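PDB 6N1N: beta-lactamase from Sebaldella termitidis, which probably hydrolyses beta-lactam antibiotics to substituted beta-amino acids, as a class D enzyme thought to act through an acyl-enzyme intermediate. Local coordinates for residues A[20-25]-A[219-224]; A[74-79]-A[100-105]; A[184-189]-A[205-210]. All blocks are in the same frame, centred on the assembly; numbering follows the deposited sequence.

Interaction 1: residues A[20-25]-A[219-224]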
ATOM      1  N   LYS A  20      13.758 -10.467 -14.654  1.00 16.56           N
ATOM      2  CA  LYS A  20      14.227  -9.308 -15.409  1.00 18.59           C
ATOM      3  C   LYS A  20      13.583  -8.016 -14.913  1.00 19.84           C
ATOM      4  O   LYS A  20      13.131  -7.165 -15.690  1.00 20.91           O
ATOM      5  CB  LYS A  20      14.003  -9.516 -16.902  1.00 18.91           C
ATOM      6  CG  LYS A  20      14.851 -10.648 -17.459  1.00 19.00           C
ATOM      7  CD  LYS A  20      14.599 -10.868 -18.944  1.00 17.33           C
ATOM      8  CE  LYS A  20      15.453 -12.019 -19.447  1.00 23.86           C
ATOM      9  NZ  LYS A  20      15.116 -12.363 -20.844  1.00 19.35           N
ATOM     10  N   ILE A  21      13.620  -7.837 -13.596  1.00 19.18           N
ATOM     11  CA  ILE A  21      13.098  -6.640 -12.957  1.00 21.91           C
ATOM     12  C   ILE A  21      14.115  -6.121 -11.959  1.00 15.60           C
ATOM     13  O   ILE A  21      14.941  -6.864 -11.422  1.00 18.71           O
ATOM     14  CB  ILE A  21      11.761  -6.912 -12.241  1.00 27.21           C
ATOM     15  CG1 ILE A  21      11.902  -8.190 -11.402  1.00 19.18           C
ATOM     16  CG2 ILE A  21      10.650  -6.999 -13.257  1.00 19.16           C
ATOM     17  CD1 ILE A  21      10.728  -8.447 -10.506  1.00 17.90           C
ATOM     18  N   THR A  22      14.055  -4.826 -11.723  1.00 17.02           N
ATOM     19  CA  THR A  22      14.763  -4.248 -10.610  1.00 22.18           C
ATOM     20  C   THR A  22      13.721  -3.812  -9.589  1.00 13.42           C
ATOM     21  O   THR A  22      12.550  -4.222  -9.662  1.00 16.26           O
ATOM     22  CB  THR A  22      15.687  -3.122 -11.106  1.00 20.19           C
ATOM     23  OG1 THR A  22      14.946  -2.053 -11.712  1.00 18.34           O
ATOM     24  CG2 THR A  22      16.666  -3.706 -12.123  1.00 20.23           C
ATOM     25  N   GLY A  23      14.128  -2.964  -8.666  1.00 15.78           N
ATOM     26  CA  GLY A  23      13.339  -2.725  -7.475  1.00 18.21           C
ATOM     27  C   GLY A  23      13.763  -3.690  -6.388  1.00 17.21           C
ATOM     28  O   GLY A  23      14.838  -4.297  -6.450  1.00 14.66           O
ATOM     29  N   SER A  24      12.889  -3.864  -5.405  1.00 11.77           N
ATOM     30  CA  SER A  24      13.312  -4.601  -4.226  1.00 13.80           C
ATOM     31  C   SER A  24      12.118  -5.039  -3.408  1.00 11.47           C
ATOM     32  O   SER A  24      10.983  -4.563  -3.578  1.00  8.81           O
ATOM     33  CB  SER A  24      14.236  -3.748  -3.365  1.00 12.94           C
ATOM     34  OG  SER A  24      13.565  -2.583  -2.948  1.00 15.49           O
ATOM     35  N   VAL A  25      12.416  -5.944  -2.468  1.00 12.11           N
ATOM     36  CA  VAL A  25      11.515  -6.347  -1.405  1.00 11.23           C
ATOM     37  C   VAL A  25      12.173  -5.972  -0.086  1.00 11.73           C
ATOM     38  O   VAL A  25      13.365  -6.227   0.111  1.00 10.43           O
ATOM     39  CB  VAL A  25      11.213  -7.850  -1.454  1.00 12.40           C
ATOM     40  CG1 VAL A  25      12.474  -8.648  -1.465  1.00 14.69           C
ATOM     41  CG2 VAL A  25      10.353  -8.268  -0.259  1.00 17.38           C
ATOM     42  N   ARG A 219       8.443  -3.399  -4.313  1.00 11.08           N
ATOM     43  CA  ARG A 219       8.303  -2.381  -5.341  1.00 11.67           C
ATOM     44  C   ARG A 219       9.137  -2.793  -6.537  1.00 13.81           C
ATOM     45  O   ARG A 219      10.377  -2.731  -6.508  1.00 14.62           O
ATOM     46  CB  ARG A 219       8.690  -1.000  -4.844  1.00  9.42           C
ATOM     47  CG  ARG A 219       8.306   0.052  -5.852  1.00 17.19           C
ATOM     48  CD  ARG A 219       8.664   1.442  -5.414  1.00 16.62           C
ATOM     49  NE  ARG A 219      10.090   1.627  -5.162  1.00 13.03           N
ATOM     50  CZ  ARG A 219      10.598   2.665  -4.500  1.00 18.87           C
ATOM     51  NH1 ARG A 219       9.806   3.636  -4.007  1.00 14.60           N
ATOM     52  NH2 ARG A 219      11.908   2.724  -4.319  1.00 17.63           N
ATOM     53  N   ILE A 220       8.439  -3.160  -7.588  1.00 14.70           N
ATOM     54  CA  ILE A 220       9.022  -3.630  -8.825  1.00  9.93           C
ATOM     55  C   ILE A 220       9.222  -2.444  -9.742  1.00 11.57           C
ATOM     56  O   ILE A 220       8.325  -1.599  -9.888  1.00 13.95           O
ATOM     57  CB  ILE A 220       8.098  -4.670  -9.482  1.00 11.38           C
ATOM     58  CG1 ILE A 220       7.999  -5.894  -8.566  1.00 14.07           C
ATOM     59  CG2 ILE A 220       8.558  -5.027 -10.893  1.00 18.59           C
ATOM     60  CD1 ILE A 220       6.862  -6.808  -8.927  1.00 19.52           C
ATOM     61  N   ILE A 221      10.400  -2.376 -10.352  1.00 13.49           N
ATOM     62  CA  ILE A 221      10.691  -1.415 -11.400  1.00 13.38           C
ATOM     63  C   ILE A 221      10.806  -2.203 -12.693  1.00 17.71           C
ATOM     64  O   ILE A 221      11.554  -3.180 -12.763  1.00 16.44           O
ATOM     65  CB  ILE A 221      11.983  -0.628 -11.128  1.00 14.62           C
ATOM     66  CG1 ILE A 221      11.944   0.021  -9.749  1.00 20.74           C
ATOM     67  CG2 ILE A 221      12.220   0.391 -12.245  1.00 19.35           C
ATOM     68  CD1 ILE A 221      10.813   1.007  -9.561  1.00 23.12           C
ATOM     69  N   ASN A 222      10.049  -1.799 -13.693  1.00 17.59           N
ATOM     70  CA  ASN A 222      10.000  -2.529 -14.943  1.00 17.27           C
ATOM     71  C   ASN A 222      10.042  -1.528 -16.076  1.00 18.41           C
ATOM     72  O   ASN A 222       9.194  -0.635 -16.144  1.00 16.80           O
ATOM     73  CB  ASN A 222       8.737  -3.371 -15.033  1.00 16.80           C
ATOM     74  CG  ASN A 222       8.568  -3.979 -16.379  1.00 19.28           C
ATOM     75  OD1 ASN A 222       9.515  -4.573 -16.930  1.00 19.02           O
ATOM     76  ND2 ASN A 222       7.378  -3.834 -16.945  1.00 19.04           N
ATOM     77  N   ALA A 223      11.018  -1.692 -16.964  1.00 27.73           N
ATOM     78  CA  ALA A 223      11.100  -0.901 -18.178  1.00 32.28           C
ATOM     79  C   ALA A 223      10.392  -1.548 -19.364  1.00 23.98           C
ATOM     80  O   ALA A 223      10.140  -0.862 -20.361  1.00 28.72           O
ATOM     81  CB  ALA A 223      12.568  -0.657 -18.532  1.00 38.71           C
ATOM     82  N   SER A 224      10.055  -2.837 -19.281  1.00 21.83           N
ATOM     83  CA  SER A 224       9.503  -3.556 -20.426  1.00 23.87           C
ATOM     84  C   SER A 224       7.985  -3.404 -20.499  1.00 17.16           C
ATOM     85  O   SER A 224       7.244  -3.950 -19.676  1.00 20.63           O
ATOM     86  CB  SER A 224       9.862  -5.036 -20.376  1.00 22.90           C
ATOM     87  OG  SER A 224       9.094  -5.744 -21.327  1.00 23.35           O
TER
HETATM   88  O   HOH W   1      13.176  -3.875 -16.216  1.00 23.69           O
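Ile21 and Ile220 meet through their branch methyls, CG2 of Ile21 lying 3.7 Å from CG2 of Ile220, on the face that helix 228-245 covers with Leu238. This is the tightly packed side. Ile21 carries CG1 between its backbone N and carbonyl carbon (chi1 47°), which turns CG2 to the neighbouring strand, and Phe16 and Leu231 pack around the same side chain. Gly23 has no side chain, and its CA comes within 3.1 Å of Arg219 O in a CA-H...O contact. Two hydrogen-bonded pairs flank it, Thr22 with Ile221 and Ser24 with Arg219; the bond from Ile221 N to Thr22 O is 2.9 Å and almost straight (176°). On the opposite face the buried Ser24 OG and Arg219 NH2 are hydrogen-bonded to Asp42 and Ile45 O. Toward solvent, Thr22 is exposed, though its OG1 comes within 3.3 Å of Ile221 CB. Past Thr22 and Ile221 the pairing ends: one water accepts from Ala223 N at 3.2 Å and donates weakly to Lys20 O, bridging the two loops that adjoin the strands. An early and a late strand, adjacent and antiparallel, are thus joined in the central sheet, as in the serine beta-lactamase and penicillin-binding transpeptidase fold.

Interaction 2: residues A[74-79]-A[100-105]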
HETATM    1  N   MSE A  74     -21.271   5.355  -1.747  1.00 13.91           N
HETATM    2  CA  MSE A  74     -21.136   6.612  -2.456  1.00 19.11           C
HETATM    3  C   MSE A  74     -21.804   6.443  -3.825  1.00 19.01           C
HETATM    4  O   MSE A  74     -21.739   5.369  -4.414  1.00 17.26           O
HETATM    5  CB  MSE A  74     -19.665   6.958  -2.572  1.00 22.38           C
HETATM    6  CG  MSE A  74     -19.364   8.381  -2.414  1.00 37.46           C
HETATM    7 SE   MSE A  74     -17.501   8.589  -2.897  1.00 35.59          SE
HETATM    8  CE  MSE A  74     -16.774   8.571  -1.087  1.00 21.38           C
ATOM      9  N   GLU A  75     -22.455   7.499  -4.332  1.00 18.82           N
ATOM     10  CA  GLU A  75     -23.244   7.403  -5.552  1.00 22.58           C
ATOM     11  C   GLU A  75     -22.360   7.452  -6.796  1.00 16.52           C
ATOM     12  O   GLU A  75     -21.553   8.376  -6.969  1.00 18.96           O
ATOM     13  CB  GLU A  75     -24.278   8.532  -5.605  1.00 33.22           C
ATOM     14  CG  GLU A  75     -25.124   8.534  -6.883  1.00 47.95           C
ATOM     15  CD  GLU A  75     -26.092   9.706  -6.961  1.00 59.94           C
ATOM     16  OE1 GLU A  75     -25.695  10.843  -6.620  1.00 57.43           O
ATOM     17  OE2 GLU A  75     -27.252   9.481  -7.367  1.00 60.44           O
ATOM     18  N   TRP A  76     -22.536   6.457  -7.658  1.00 18.36           N
ATOM     19  CA  TRP A  76     -21.844   6.377  -8.941  1.00 22.33           C
ATOM     20  C   TRP A  76     -22.456   7.374  -9.913  1.00 22.74           C
ATOM     21  O   TRP A  76     -23.673   7.540  -9.958  1.00 24.07           O
ATOM     22  CB  TRP A  76     -21.965   4.947  -9.472  1.00 20.55           C
ATOM     23  CG  TRP A  76     -21.533   4.710 -10.892  1.00 20.47           C
ATOM     24  CD1 TRP A  76     -20.333   5.031 -11.457  1.00 16.82           C
ATOM     25  CD2 TRP A  76     -22.292   4.049 -11.910  1.00 23.12           C
ATOM     26  NE1 TRP A  76     -20.310   4.629 -12.776  1.00 17.91           N
ATOM     27  CE2 TRP A  76     -21.499   4.022 -13.072  1.00 20.95           C
ATOM     28  CE3 TRP A  76     -23.568   3.488 -11.953  1.00 20.16           C
ATOM     29  CZ2 TRP A  76     -21.942   3.450 -14.260  1.00 31.62           C
ATOM     30  CZ3 TRP A  76     -24.006   2.933 -13.127  1.00 28.37           C
ATOM     31  CH2 TRP A  76     -23.197   2.919 -14.267  1.00 29.74           C
ATOM     32  N   ASP A  77     -21.602   8.062 -10.675  1.00 17.83           N
ATOM     33  CA  ASP A  77     -22.098   9.063 -11.620  1.00 15.71           C
ATOM     34  C   ASP A  77     -22.702   8.457 -12.878  1.00 24.39           C
ATOM     35  O   ASP A  77     -23.087   9.213 -13.774  1.00 29.78           O
ATOM     36  CB  ASP A  77     -20.982  10.046 -11.985  1.00 23.02           C
ATOM     37  CG  ASP A  77     -19.730   9.364 -12.498  1.00 17.55           C
ATOM     38  OD1 ASP A  77     -19.831   8.179 -12.903  1.00 26.96           O
ATOM     39  OD2 ASP A  77     -18.651  10.006 -12.472  1.00 20.12           O
ATOM     40  N   GLY A  78     -22.833   7.141 -12.971  1.00 21.31           N
ATOM     41  CA  GLY A  78     -23.397   6.521 -14.151  1.00 21.32           C
ATOM     42  C   GLY A  78     -22.498   6.464 -15.375  1.00 18.14           C
ATOM     43  O   GLY A  78     -22.941   5.963 -16.414  1.00 24.89           O
ATOM     44  N   ILE A  79     -21.263   6.953 -15.291  1.00 22.57           N
ATOM     45  CA  ILE A  79     -20.310   6.890 -16.399  1.00 19.46           C
ATOM     46  C   ILE A  79     -19.690   5.498 -16.435  1.00 25.65           C
ATOM     47  O   ILE A  79     -19.098   5.050 -15.451  1.00 17.53           O
ATOM     48  CB  ILE A  79     -19.228   7.970 -16.242  1.00 19.71           C
ATOM     49  CG1 ILE A  79     -19.882   9.353 -16.155  1.00 26.83           C
ATOM     50  CG2 ILE A  79     -18.179   7.883 -17.369  1.00 23.06           C
ATOM     51  CD1 ILE A  79     -18.927  10.463 -15.894  1.00 24.58           C
ATOM     52  N   ALA A 100     -11.117   1.253  -6.738  1.00  8.66           N
ATOM     53  CA  ALA A 100     -11.978   2.163  -7.502  1.00 11.56           C
ATOM     54  C   ALA A 100     -11.517   3.604  -7.313  1.00 14.06           C
ATOM     55  O   ALA A 100     -11.890   4.278  -6.352  1.00 11.20           O
ATOM     56  CB  ALA A 100     -13.435   1.995  -7.091  1.00 11.12           C
ATOM     57  N   LEU A 101     -10.702   4.087  -8.256  1.00 12.46           N
ATOM     58  CA  LEU A 101     -10.158   5.432  -8.148  1.00 12.90           C
ATOM     59  C   LEU A 101     -11.261   6.468  -8.015  1.00 11.20           C
ATOM     60  O   LEU A 101     -11.141   7.400  -7.216  1.00 12.38           O
ATOM     61  CB  LEU A 101      -9.269   5.735  -9.357  1.00 16.37           C
ATOM     62  CG  LEU A 101      -8.674   7.147  -9.364  1.00 18.06           C
ATOM     63  CD1 LEU A 101      -7.718   7.424  -8.194  1.00 24.93           C
ATOM     64  CD2 LEU A 101      -7.973   7.387 -10.698  1.00 22.23           C
ATOM     65  N   TRP A 102     -12.373   6.314  -8.756  1.00 11.05           N
ATOM     66  CA  TRP A 102     -13.392   7.362  -8.742  1.00 12.51           C
ATOM     67  C   TRP A 102     -13.925   7.622  -7.336  1.00 15.23           C
ATOM     68  O   TRP A 102     -14.218   8.776  -6.985  1.00 13.87           O
ATOM     69  CB  TRP A 102     -14.541   7.044  -9.710  1.00 16.80           C
ATOM     70  CG  TRP A 102     -15.573   5.947  -9.318  1.00 10.99           C
ATOM     71  CD1 TRP A 102     -15.643   4.678  -9.839  1.00 12.84           C
ATOM     72  CD2 TRP A 102     -16.665   6.052  -8.391  1.00 11.04           C
ATOM     73  NE1 TRP A 102     -16.700   3.992  -9.290  1.00 14.23           N
ATOM     74  CE2 TRP A 102     -17.348   4.816  -8.403  1.00 11.84           C
ATOM     75  CE3 TRP A 102     -17.146   7.077  -7.563  1.00 13.51           C
ATOM     76  CZ2 TRP A 102     -18.469   4.575  -7.614  1.00 12.89           C
ATOM     77  CZ3 TRP A 102     -18.246   6.830  -6.782  1.00 14.18           C
ATOM     78  CH2 TRP A 102     -18.894   5.592  -6.800  1.00 14.14           C
ATOM     79  N   PHE A 103     -14.043   6.577  -6.513  1.00 11.46           N
ATOM     80  CA  PHE A 103     -14.571   6.716  -5.168  1.00 11.44           C
ATOM     81  C   PHE A 103     -13.634   7.547  -4.308  1.00 12.26           C
ATOM     82  O   PHE A 103     -14.080   8.455  -3.589  1.00 11.40           O
ATOM     83  CB  PHE A 103     -14.797   5.317  -4.588  1.00 12.05           C
ATOM     84  CG  PHE A 103     -15.198   5.260  -3.126  1.00 12.58           C
ATOM     85  CD1 PHE A 103     -16.494   4.910  -2.767  1.00 13.92           C
ATOM     86  CD2 PHE A 103     -14.260   5.448  -2.111  1.00 10.18           C
ATOM     87  CE1 PHE A 103     -16.858   4.787  -1.442  1.00 15.22           C
ATOM     88  CE2 PHE A 103     -14.633   5.344  -0.764  1.00 13.13           C
ATOM     89  CZ  PHE A 103     -15.921   5.016  -0.443  1.00 14.28           C
ATOM     90  N   TYR A 104     -12.330   7.289  -4.408  1.00 10.27           N
ATOM     91  CA  TYR A 104     -11.368   8.062  -3.630  1.00 11.34           C
ATOM     92  C   TYR A 104     -11.217   9.485  -4.151  1.00 12.80           C
ATOM     93  O   TYR A 104     -11.071  10.416  -3.353  1.00 12.57           O
ATOM     94  CB  TYR A 104     -10.049   7.302  -3.580  1.00 12.17           C
ATOM     95  CG  TYR A 104     -10.161   6.102  -2.665  1.00 11.72           C
ATOM     96  CD1 TYR A 104      -9.964   6.223  -1.297  1.00  8.47           C
ATOM     97  CD2 TYR A 104     -10.496   4.847  -3.166  1.00 10.98           C
ATOM     98  CE1 TYR A 104     -10.086   5.113  -0.431  1.00  8.60           C
ATOM     99  CE2 TYR A 104     -10.615   3.743  -2.330  1.00 14.26           C
ATOM    100  CZ  TYR A 104     -10.403   3.877  -0.961  1.00  8.39           C
ATOM    101  OH  TYR A 104     -10.526   2.767  -0.140  1.00 10.98           O
HETATM  102  N   MSE A 105     -11.240   9.679  -5.470  0.50 13.30           N
HETATM  103  CA  MSE A 105     -11.227  11.035  -6.039  0.50 13.32           C
HETATM  104  C   MSE A 105     -12.445  11.846  -5.582  0.50 13.34           C
HETATM  105  O   MSE A 105     -12.324  13.024  -5.233  0.50 14.59           O
HETATM  106  CB  MSE A 105     -11.175  10.977  -7.568  0.50 15.44           C
HETATM  107  CG  MSE A 105      -9.910  10.331  -8.095  0.50 21.04           C
HETATM  108 SE   MSE A 105      -9.807  10.393 -10.059  0.50 46.02          SE
HETATM  109  CE  MSE A 105     -11.346   9.341 -10.528  0.50 28.33           C
TER
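Met74, a selenomethionine, lies against Phe103 and Trp102 in a Met-aromatic contact that joins an irregular loop to the first turn of helix 101-108. In class D enzymes this helix begins at the Ser-x-Val motif, to whose last two positions Ala100 and Leu101 probably correspond. The Met74 side chain begins beside CE1 and CD1 of the Phe103 ring, its CB 3.7 Å from Phe103 CE1. CG then stands off from the ring. SE lies over the ring face, 4.1 Å from the ring centroid, and also touches Phe103 O; Trp102 CZ3 is a more distant neighbour of this atom. The terminal CE is centred over the same face, 3.7 Å from the Phe103 centroid and only 11° off the ring normal, a CH-pi contact. A bend at chi3 (-98°) brings this methyl back above the ring. Phe103 reaches it with CG anti to the backbone N, and Leu92, Ala95 and Phe61 enclose the ring from the helices 92-98 and 56-63.

Trp102 fills the other half of the contact, against the loop backbone. Its six-membered ring presents an edge to Met74 O, which lies near the ring plane 3.7 Å from Trp102 CH2; CZ3 meets Glu75 O, and CZ2 meets Trp76 CB at 4.0 Å. The two indoles are set obliquely, their planes at 44°. Trp102 NE1 is hydrogen-bonded to Trp86 O, which helps to fix the rotation of the ring. Between the segments carbonyl oxygens meet ring carbons and selenium without a hydrogen bond, whereas polar bonds order the loop itself: Asp77 OD1 accepts from Ile79 N in an Asx turn, Asp77 OD2 forms a salt bridge with Arg81, and Trp76 NE1, with its acceptor near the indole plane, donates to Ile79 O at 3.0 Å.

Interaction 3: residues A[184-189]-A[205-210]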
ATOM      1  N   TYR A 184      -2.140 -17.780   8.358  1.00 12.43           N
ATOM      2  CA  TYR A 184      -1.762 -16.375   8.305  1.00 10.46           C
ATOM      3  C   TYR A 184      -2.960 -15.526   7.929  1.00  9.02           C
ATOM      4  O   TYR A 184      -3.897 -16.000   7.295  1.00 10.81           O
ATOM      5  CB  TYR A 184      -0.638 -16.126   7.281  1.00 10.32           C
ATOM      6  CG  TYR A 184      -0.970 -16.494   5.854  1.00 10.61           C
ATOM      7  CD1 TYR A 184      -1.697 -15.650   5.047  1.00 10.32           C
ATOM      8  CD2 TYR A 184      -0.511 -17.685   5.306  1.00 17.89           C
ATOM      9  CE1 TYR A 184      -1.984 -16.001   3.720  1.00 12.89           C
ATOM     10  CE2 TYR A 184      -0.776 -18.037   4.008  1.00 18.02           C
ATOM     11  CZ  TYR A 184      -1.504 -17.199   3.213  1.00 18.81           C
ATOM     12  OH  TYR A 184      -1.773 -17.570   1.904  1.00 20.84           O
ATOM     13  N   THR A 185      -2.870 -14.245   8.295  1.00 11.30           N
ATOM     14  CA  THR A 185      -3.802 -13.213   7.866  1.00  8.61           C
ATOM     15  C   THR A 185      -2.973 -12.174   7.132  1.00  9.08           C
ATOM     16  O   THR A 185      -2.068 -11.566   7.724  1.00 10.40           O
ATOM     17  CB  THR A 185      -4.538 -12.554   9.034  1.00 10.26           C
ATOM     18  OG1 THR A 185      -5.279 -13.550   9.733  1.00 12.08           O
ATOM     19  CG2 THR A 185      -5.492 -11.473   8.544  1.00 10.72           C
ATOM     20  N   LEU A 186      -3.270 -11.999   5.855  1.00  9.42           N
ATOM     21  CA  LEU A 186      -2.540 -11.105   4.984  1.00 10.32           C
ATOM     22  C   LEU A 186      -3.341  -9.840   4.717  1.00  7.56           C
ATOM     23  O   LEU A 186      -4.501  -9.901   4.301  1.00 10.59           O
ATOM     24  CB  LEU A 186      -2.230 -11.834   3.676  1.00 12.29           C
ATOM     25  CG  LEU A 186      -1.606 -11.012   2.557  1.00 10.96           C
ATOM     26  CD1 LEU A 186      -0.179 -10.533   2.965  1.00 14.30           C
ATOM     27  CD2 LEU A 186      -1.593 -11.803   1.245  1.00 17.69           C
ATOM     28  N   ARG A 187      -2.711  -8.691   4.942  1.00 10.79           N
ATOM     29  CA  ARG A 187      -3.238  -7.393   4.542  1.00 10.04           C
ATOM     30  C   ARG A 187      -2.257  -6.805   3.532  1.00  9.12           C
ATOM     31  O   ARG A 187      -1.113  -6.521   3.871  1.00 12.72           O
ATOM     32  CB  ARG A 187      -3.388  -6.470   5.749  1.00 11.88           C
ATOM     33  CG  ARG A 187      -4.418  -6.927   6.735  1.00  9.90           C
ATOM     34  CD  ARG A 187      -4.336  -6.168   8.041  1.00 10.60           C
ATOM     35  NE  ARG A 187      -5.442  -6.495   8.936  1.00 11.72           N
ATOM     36  CZ  ARG A 187      -5.450  -7.482   9.817  1.00 10.84           C
ATOM     37  NH1 ARG A 187      -4.398  -8.270   9.942  1.00 12.37           N
ATOM     38  NH2 ARG A 187      -6.531  -7.678  10.574  1.00 16.83           N
ATOM     39  N   GLY A 188      -2.661  -6.688   2.272  1.00 25.27           N
ATOM     40  CA  GLY A 188      -1.749  -6.165   1.274  1.00 31.45           C
ATOM     41  C   GLY A 188      -2.507  -5.378   0.230  1.00 21.43           C
ATOM     42  O   GLY A 188      -3.648  -5.734  -0.087  1.00 16.61           O
ATOM     43  N   LYS A 189      -1.913  -4.301  -0.275  1.00 14.60           N
ATOM     44  CA  LYS A 189      -2.562  -3.432  -1.261  1.00 11.32           C
ATOM     45  C   LYS A 189      -1.572  -3.173  -2.382  1.00 10.16           C
ATOM     46  O   LYS A 189      -0.395  -2.861  -2.138  1.00  9.80           O
ATOM     47  CB  LYS A 189      -3.037  -2.097  -0.670  1.00 12.75           C
ATOM     48  CG  LYS A 189      -3.716  -1.126  -1.661  1.00 20.92           C
ATOM     49  CD  LYS A 189      -5.117  -1.598  -2.007  1.00 25.55           C
ATOM     50  CE  LYS A 189      -5.725  -0.826  -3.191  1.00 31.29           C
ATOM     51  NZ  LYS A 189      -5.197  -1.289  -4.530  1.00 28.41           N
ATOM     52  N   GLY A 205       2.001  -3.885   2.803  1.00  9.02           N
ATOM     53  CA  GLY A 205       1.069  -4.326   3.823  1.00  9.72           C
ATOM     54  C   GLY A 205       1.794  -5.011   4.966  1.00  7.74           C
ATOM     55  O   GLY A 205       2.944  -4.699   5.265  1.00  9.42           O
ATOM     56  N   TYR A 206       1.090  -5.946   5.597  1.00  7.40           N
ATOM     57  CA  TYR A 206       1.698  -6.750   6.641  1.00  7.71           C
ATOM     58  C   TYR A 206       0.959  -8.072   6.727  1.00  9.24           C
ATOM     59  O   TYR A 206      -0.221  -8.178   6.383  1.00  8.30           O
ATOM     60  CB  TYR A 206       1.740  -6.028   8.000  1.00 10.19           C
ATOM     61  CG  TYR A 206       0.448  -5.662   8.728  1.00  9.55           C
ATOM     62  CD1 TYR A 206      -0.138  -6.541   9.639  1.00  9.50           C
ATOM     63  CD2 TYR A 206      -0.122  -4.411   8.594  1.00  7.94           C
ATOM     64  CE1 TYR A 206      -1.274  -6.181  10.369  1.00  7.23           C
ATOM     65  CE2 TYR A 206      -1.295  -4.050   9.308  1.00 10.70           C
ATOM     66  CZ  TYR A 206      -1.866  -4.947  10.187  1.00 10.62           C
ATOM     67  OH  TYR A 206      -2.990  -4.588  10.928  1.00 10.72           O
ATOM     68  N   ILE A 207       1.681  -9.080   7.188  1.00  9.69           N
ATOM     69  CA  ILE A 207       1.168 -10.430   7.319  1.00  7.49           C
ATOM     70  C   ILE A 207       1.365 -10.866   8.760  1.00 11.46           C
ATOM     71  O   ILE A 207       2.464 -10.738   9.312  1.00 11.81           O
ATOM     72  CB  ILE A 207       1.841 -11.402   6.331  1.00  9.16           C
ATOM     73  CG1 ILE A 207       1.126 -12.765   6.403  1.00 10.31           C
ATOM     74  CG2 ILE A 207       3.360 -11.563   6.556  1.00 10.66           C
ATOM     75  CD1 ILE A 207       1.551 -13.750   5.266  1.00 11.70           C
ATOM     76  N   GLU A 208       0.288 -11.366   9.362  1.00  8.48           N
ATOM     77  CA  GLU A 208       0.296 -11.953  10.702  1.00  9.32           C
ATOM     78  C   GLU A 208       0.529 -13.450  10.552  1.00  9.47           C
ATOM     79  O   GLU A 208      -0.292 -14.158   9.954  1.00 10.52           O
ATOM     80  CB  GLU A 208      -1.030 -11.677  11.417  1.00  9.76           C
ATOM     81  CG  GLU A 208      -1.264 -10.183  11.668  1.00  9.17           C
ATOM     82  CD  GLU A 208      -2.631  -9.779  12.208  1.00 13.50           C
ATOM     83  OE1 GLU A 208      -3.648 -10.398  11.830  1.00 14.68           O
ATOM     84  OE2 GLU A 208      -2.694  -8.796  13.007  1.00 12.74           O
ATOM     85  N   ALA A 209       1.637 -13.937  11.115  1.00  9.26           N
ATOM     86  CA  ALA A 209       2.045 -15.325  10.949  1.00 10.93           C
ATOM     87  C   ALA A 209       3.068 -15.649  12.022  1.00 13.96           C
ATOM     88  O   ALA A 209       3.836 -14.778  12.436  1.00 11.70           O
ATOM     89  CB  ALA A 209       2.651 -15.576   9.568  1.00 13.30           C
ATOM     90  N   LYS A 210       3.090 -16.914  12.444  1.00 13.02           N
ATOM     91  CA  LYS A 210       4.171 -17.439  13.290  1.00 13.19           C
ATOM     92  C   LYS A 210       4.306 -16.667  14.595  1.00 13.41           C
ATOM     93  O   LYS A 210       5.421 -16.358  15.036  1.00 14.42           O
ATOM     94  CB  LYS A 210       5.511 -17.439  12.544  1.00 22.45           C
ATOM     95  CG  LYS A 210       5.557 -18.349  11.320  1.00 35.66           C
ATOM     96  CD  LYS A 210       6.975 -18.463  10.788  1.00 47.87           C
ATOM     97  CE  LYS A 210       7.814 -19.430  11.610  1.00 59.37           C
ATOM     98  NZ  LYS A 210       9.264 -19.344  11.254  1.00 68.71           N
TER
HETATM   99  O   HOH W   2      -2.187  -8.921   8.409  1.00 10.19           O
HETATM  100  O   HOH W   3      -6.176  -9.847  12.374  1.00 14.75           O
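The beta hairpin of strands 184-195 and 198-209 pairs here far from its turn, with Thr185-Glu208 and Arg187-Tyr206 as hydrogen-bonded pairs and Leu186-Ile207 as a non-hydrogen-bonded pair. On the face of Thr185, Arg187, Tyr206 and Glu208, the Arg187 chain runs extended from CG to NE alongside the tyrosine. Its CD is 3.5 Å from Tyr206 CZ, and Tyr206 OH lies over one face of the guanidinium, whose plane is 19° from that of the ring. NH1 of Arg187 forms a salt bridge with Glu208 OE1, 2.9 Å away: the oxygen lies in the guanidinium plane, yet the nitrogen meets the carboxylate from above its plane, 77° out of it. The same NH1 donates to a water at 2.8 Å that in turn donates to Thr185 O and Tyr206 O; a second water links Arg187 NH2 to Glu208 OE1. With NE held by Lys173 O, all three guanidinium nitrogens have a partner.

Strand 184-195 is the one that borders the active-site cleft in class D beta-lactamases, and Lys189 opens its Lys-Thr-Gly motif; this lysine hydrogen-bonds Ser99 OG, forms a salt bridge with a sulfate probably from the crystallisation liquor, and touches Ser51, the predicted nucleophile. Nearby, Gly205, without a side chain, brings its CA to 3.1 Å from Arg187 O. The other face is largely apolar and backed by helix 228-245. Ile207 carries CG1 anti to its backbone N (chi1 -173°), which, with the chain extended beyond it, carries CD1 to 3.8 Å from Tyr184 CD1, while Leu186 CD1 packs on Ile207 CB at 4.0 Å.

From the N terminus, residues 20-25 lead from helix 11-18 into strand 22-29 and pair with 219-224, some 194 residues later, so interaction 1 closes a loop that holds most of the chain. Interactions 2 and 3 both nest inside it, one after the other without crossing. Interaction 2 closes a short loop within the helical part, where helix 101-108 returns to the loop 74-79. Interaction 3 closes a hairpin in the sheet. Strand 198-209 leads on to strand 212-222, its neighbour, and so connects interactions 3 and 1 through one sheet, their nearest atoms about 9 Å apart. Interactions 2 and 3 do not touch, their nearest atoms about 7 Å apart.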